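Side-chain contact in putative pectin lyase (Geobacillus virus E2, PDB 7CHU), which serves as a trimeric phage tailspike and probably binds, and may cleave, polysaccharide on the host cell surface: residues G435-D440 and G445-G450. Numbering follows the deposited sequence.
Sequences GIQIAD and GVAFVG
Two donors grip the carbonyl oxygen of Q437: the backbone N of A447, with O and N 2.8 Å apart and an N-H...O angle of 171°, and a water. The same water donates to G445 O at 2.7 Å, an oxygen that also accepts the backbone N of A439, so one solvent molecule ties together two carbonyls, one from each arm of the hairpin, near its turn. Q437 N returns the bond to A447 O, and G435 and V449 form a second reciprocal pair; both are hydrogen-bonded pairs of an antiparallel hairpin. Between them, I436 CA leans on A447 O at 3.3 Å in a CA-H...O contact.

The side chains sort onto two faces. On one, I436 and F448 lie side by side, and I436 CG1 meets ring atom CE2 of F448 obliquely at 3.9 Å. With chi1 of -58° holding CG1 beside the backbone N, I436 CG2 stands anti to that N and reaches CG1 of V446. On the other, the side chain of Q437 crosses that of V449 at about a right angle, its CD 3.9 Å from V449 CG1, while its CG rests on A447 CB. V449 CG2 bears down on the carbonyl of G435.

Strands 410-415 and 459-469 flank the hairpin and take up outward backbone bonds of I436 and F448. F448 also packs on F448 of both neighbouring subunits, and I436 on I436 of the third. The chemistry thus divides the work: paired backbone bonds fix the strand alignment, while the apolar face of I436, V446 and F448 is committed to the trimer interface.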
ATOM      1  N   GLY A 435      -8.920  39.389   0.899  1.00 14.14           N
ATOM      2  CA  GLY A 435      -7.739  38.557   1.064  1.00 14.89           C
ATOM      3  C   GLY A 435      -6.526  39.340   1.528  1.00 17.56           C
ATOM      4  O   GLY A 435      -6.505  40.583   1.546  1.00 16.44           O
ATOM      5  N   ILE A 436      -5.513  38.571   1.919  1.00 14.07           N
ATOM      6  CA  ILE A 436      -4.161  39.056   2.190  1.00 15.90           C
ATOM      7  C   ILE A 436      -3.213  38.378   1.211  1.00 16.69           C
ATOM      8  O   ILE A 436      -3.311  37.164   0.984  1.00 14.53           O
ATOM      9  CB  ILE A 436      -3.742  38.746   3.634  1.00 15.72           C
ATOM     10  CG1 ILE A 436      -4.714  39.363   4.633  1.00 16.19           C
ATOM     11  CG2 ILE A 436      -2.300  39.228   3.907  1.00 16.67           C
ATOM     12  CD1 ILE A 436      -4.428  38.921   6.076  1.00 19.84           C
ATOM     13  N   GLN A 437      -2.313  39.151   0.612  1.00 14.52           N
ATOM     14  CA  GLN A 437      -1.279  38.568  -0.228  1.00 16.34           C
ATOM     15  C   GLN A 437       0.070  39.117   0.216  1.00 18.15           C
ATOM     16  O   GLN A 437       0.220  40.328   0.424  1.00 15.70           O
ATOM     17  CB  GLN A 437      -1.540  38.831  -1.713  1.00 18.23           C
ATOM     18  CG  GLN A 437      -1.747  40.300  -2.109  1.00 15.54           C
ATOM     19  CD  GLN A 437      -2.305  40.429  -3.528  1.00 21.57           C
ATOM     20  OE1 GLN A 437      -3.133  39.620  -3.974  1.00 21.89           O
ATOM     21  NE2 GLN A 437      -1.856  41.449  -4.243  1.00 22.72           N
ATOM     22  N   ILE A 438       1.036  38.211   0.382  1.00 17.00           N
ATOM     23  CA  ILE A 438       2.341  38.508   0.971  1.00 16.37           C
ATOM     24  C   ILE A 438       3.396  38.350  -0.120  1.00 19.37           C
ATOM     25  O   ILE A 438       3.632  37.241  -0.606  1.00 14.46           O
ATOM     26  CB  ILE A 438       2.620  37.593   2.169  1.00 18.31           C
ATOM     27  CG1 ILE A 438       1.500  37.738   3.214  1.00 15.42           C
ATOM     28  CG2 ILE A 438       3.990  37.848   2.763  1.00 16.15           C
ATOM     29  CD1 ILE A 438       1.548  36.618   4.258  1.00 15.84           C
ATOM     30  N   ALA A 439       4.022  39.458  -0.521  1.00 15.71           N
ATOM     31  CA  ALA A 439       4.936  39.477  -1.651  1.00 17.97           C
ATOM     32  C   ALA A 439       6.379  39.408  -1.174  1.00 16.23           C
ATOM     33  O   ALA A 439       6.669  39.485   0.021  1.00 19.10           O
ATOM     34  CB  ALA A 439       4.715  40.737  -2.494  1.00 19.00           C
ATOM     35  N   ASP A 440       7.290  39.204  -2.118  1.00 17.24           N
ATOM     36  CA  ASP A 440       8.717  39.363  -1.850  1.00 20.61           C
ATOM     37  C   ASP A 440       9.303  40.471  -2.726  1.00 20.83           C
ATOM     38  O   ASP A 440      10.383  40.338  -3.314  1.00 19.59           O
ATOM     39  CB  ASP A 440       9.492  38.043  -1.977  1.00 17.97           C
ATOM     40  CG  ASP A 440       9.198  37.262  -3.250  1.00 25.33           C
ATOM     41  OD1 ASP A 440       8.887  37.890  -4.284  1.00 24.93           O
ATOM     42  OD2 ASP A 440       9.294  36.000  -3.207  1.00 24.69           O
ATOM     43  N   GLY A 445       4.934  44.481  -0.434  1.00 16.32           N
ATOM     44  CA  GLY A 445       4.979  44.085   0.960  1.00 14.68           C
ATOM     45  C   GLY A 445       3.832  43.136   1.271  1.00 17.03           C
ATOM     46  O   GLY A 445       3.479  42.259   0.469  1.00 16.73           O
ATOM     47  N   VAL A 446       3.193  43.357   2.417  1.00 12.63           N
ATOM     48  CA  VAL A 446       1.965  42.655   2.779  1.00 13.98           C
ATOM     49  C   VAL A 446       0.794  43.515   2.316  1.00 17.09           C
ATOM     50  O   VAL A 446       0.676  44.674   2.740  1.00 16.73           O
ATOM     51  CB  VAL A 446       1.892  42.413   4.293  1.00 13.59           C
ATOM     52  CG1 VAL A 446       0.600  41.674   4.640  1.00 12.60           C
ATOM     53  CG2 VAL A 446       3.144  41.618   4.797  1.00  7.89           C
ATOM     54  N   ALA A 447      -0.060  42.966   1.443  1.00 12.93           N
ATOM     55  CA  ALA A 447      -1.168  43.725   0.876  1.00 18.68           C
ATOM     56  C   ALA A 447      -2.514  43.128   1.267  1.00 19.13           C
ATOM     57  O   ALA A 447      -2.668  41.910   1.398  1.00 14.23           O
ATOM     58  CB  ALA A 447      -1.070  43.803  -0.654  1.00 17.54           C
ATOM     59  N   PHE A 448      -3.489  44.016   1.452  1.00 17.09           N
ATOM     60  CA  PHE A 448      -4.872  43.674   1.755  1.00 15.37           C
ATOM     61  C   PHE A 448      -5.727  44.073   0.559  1.00 20.82           C
ATOM     62  O   PHE A 448      -5.595  45.196   0.054  1.00 16.75           O
ATOM     63  CB  PHE A 448      -5.336  44.413   3.011  1.00 16.34           C
ATOM     64  CG  PHE A 448      -4.566  44.048   4.236  1.00 17.79           C
ATOM     65  CD1 PHE A 448      -3.266  44.509   4.425  1.00 17.05           C
ATOM     66  CD2 PHE A 448      -5.131  43.199   5.193  1.00 18.80           C
ATOM     67  CE1 PHE A 448      -2.549  44.152   5.549  1.00 18.51           C
ATOM     68  CE2 PHE A 448      -4.423  42.830   6.330  1.00 18.45           C
ATOM     69  CZ  PHE A 448      -3.125  43.320   6.513  1.00 16.62           C
ATOM     70  N   VAL A 449      -6.583  43.156   0.103  1.00 15.91           N
ATOM     71  CA  VAL A 449      -7.280  43.284  -1.171  1.00 18.51           C
ATOM     72  C   VAL A 449      -8.744  42.936  -0.951  1.00 18.81           C
ATOM     73  O   VAL A 449      -9.093  42.196  -0.028  1.00 19.09           O
ATOM     74  CB  VAL A 449      -6.671  42.379  -2.274  1.00 17.59           C
ATOM     75  CG1 VAL A 449      -5.273  42.867  -2.670  1.00 19.21           C
ATOM     76  CG2 VAL A 449      -6.610  40.918  -1.816  1.00 15.52           C
ATOM     77  N   GLY A 450      -9.610  43.508  -1.792  1.00 18.00           N
ATOM     78  CA  GLY A 450     -11.028  43.193  -1.719  1.00 18.62           C
ATOM     79  C   GLY A 450     -11.792  43.609  -2.957  1.00 19.40           C
ATOM     80  O   GLY A 450     -11.290  44.355  -3.805  1.00 20.71           O
TER
HETATM   81  O   HOH W   1       1.591  41.854  -1.443  1.00 20.16           O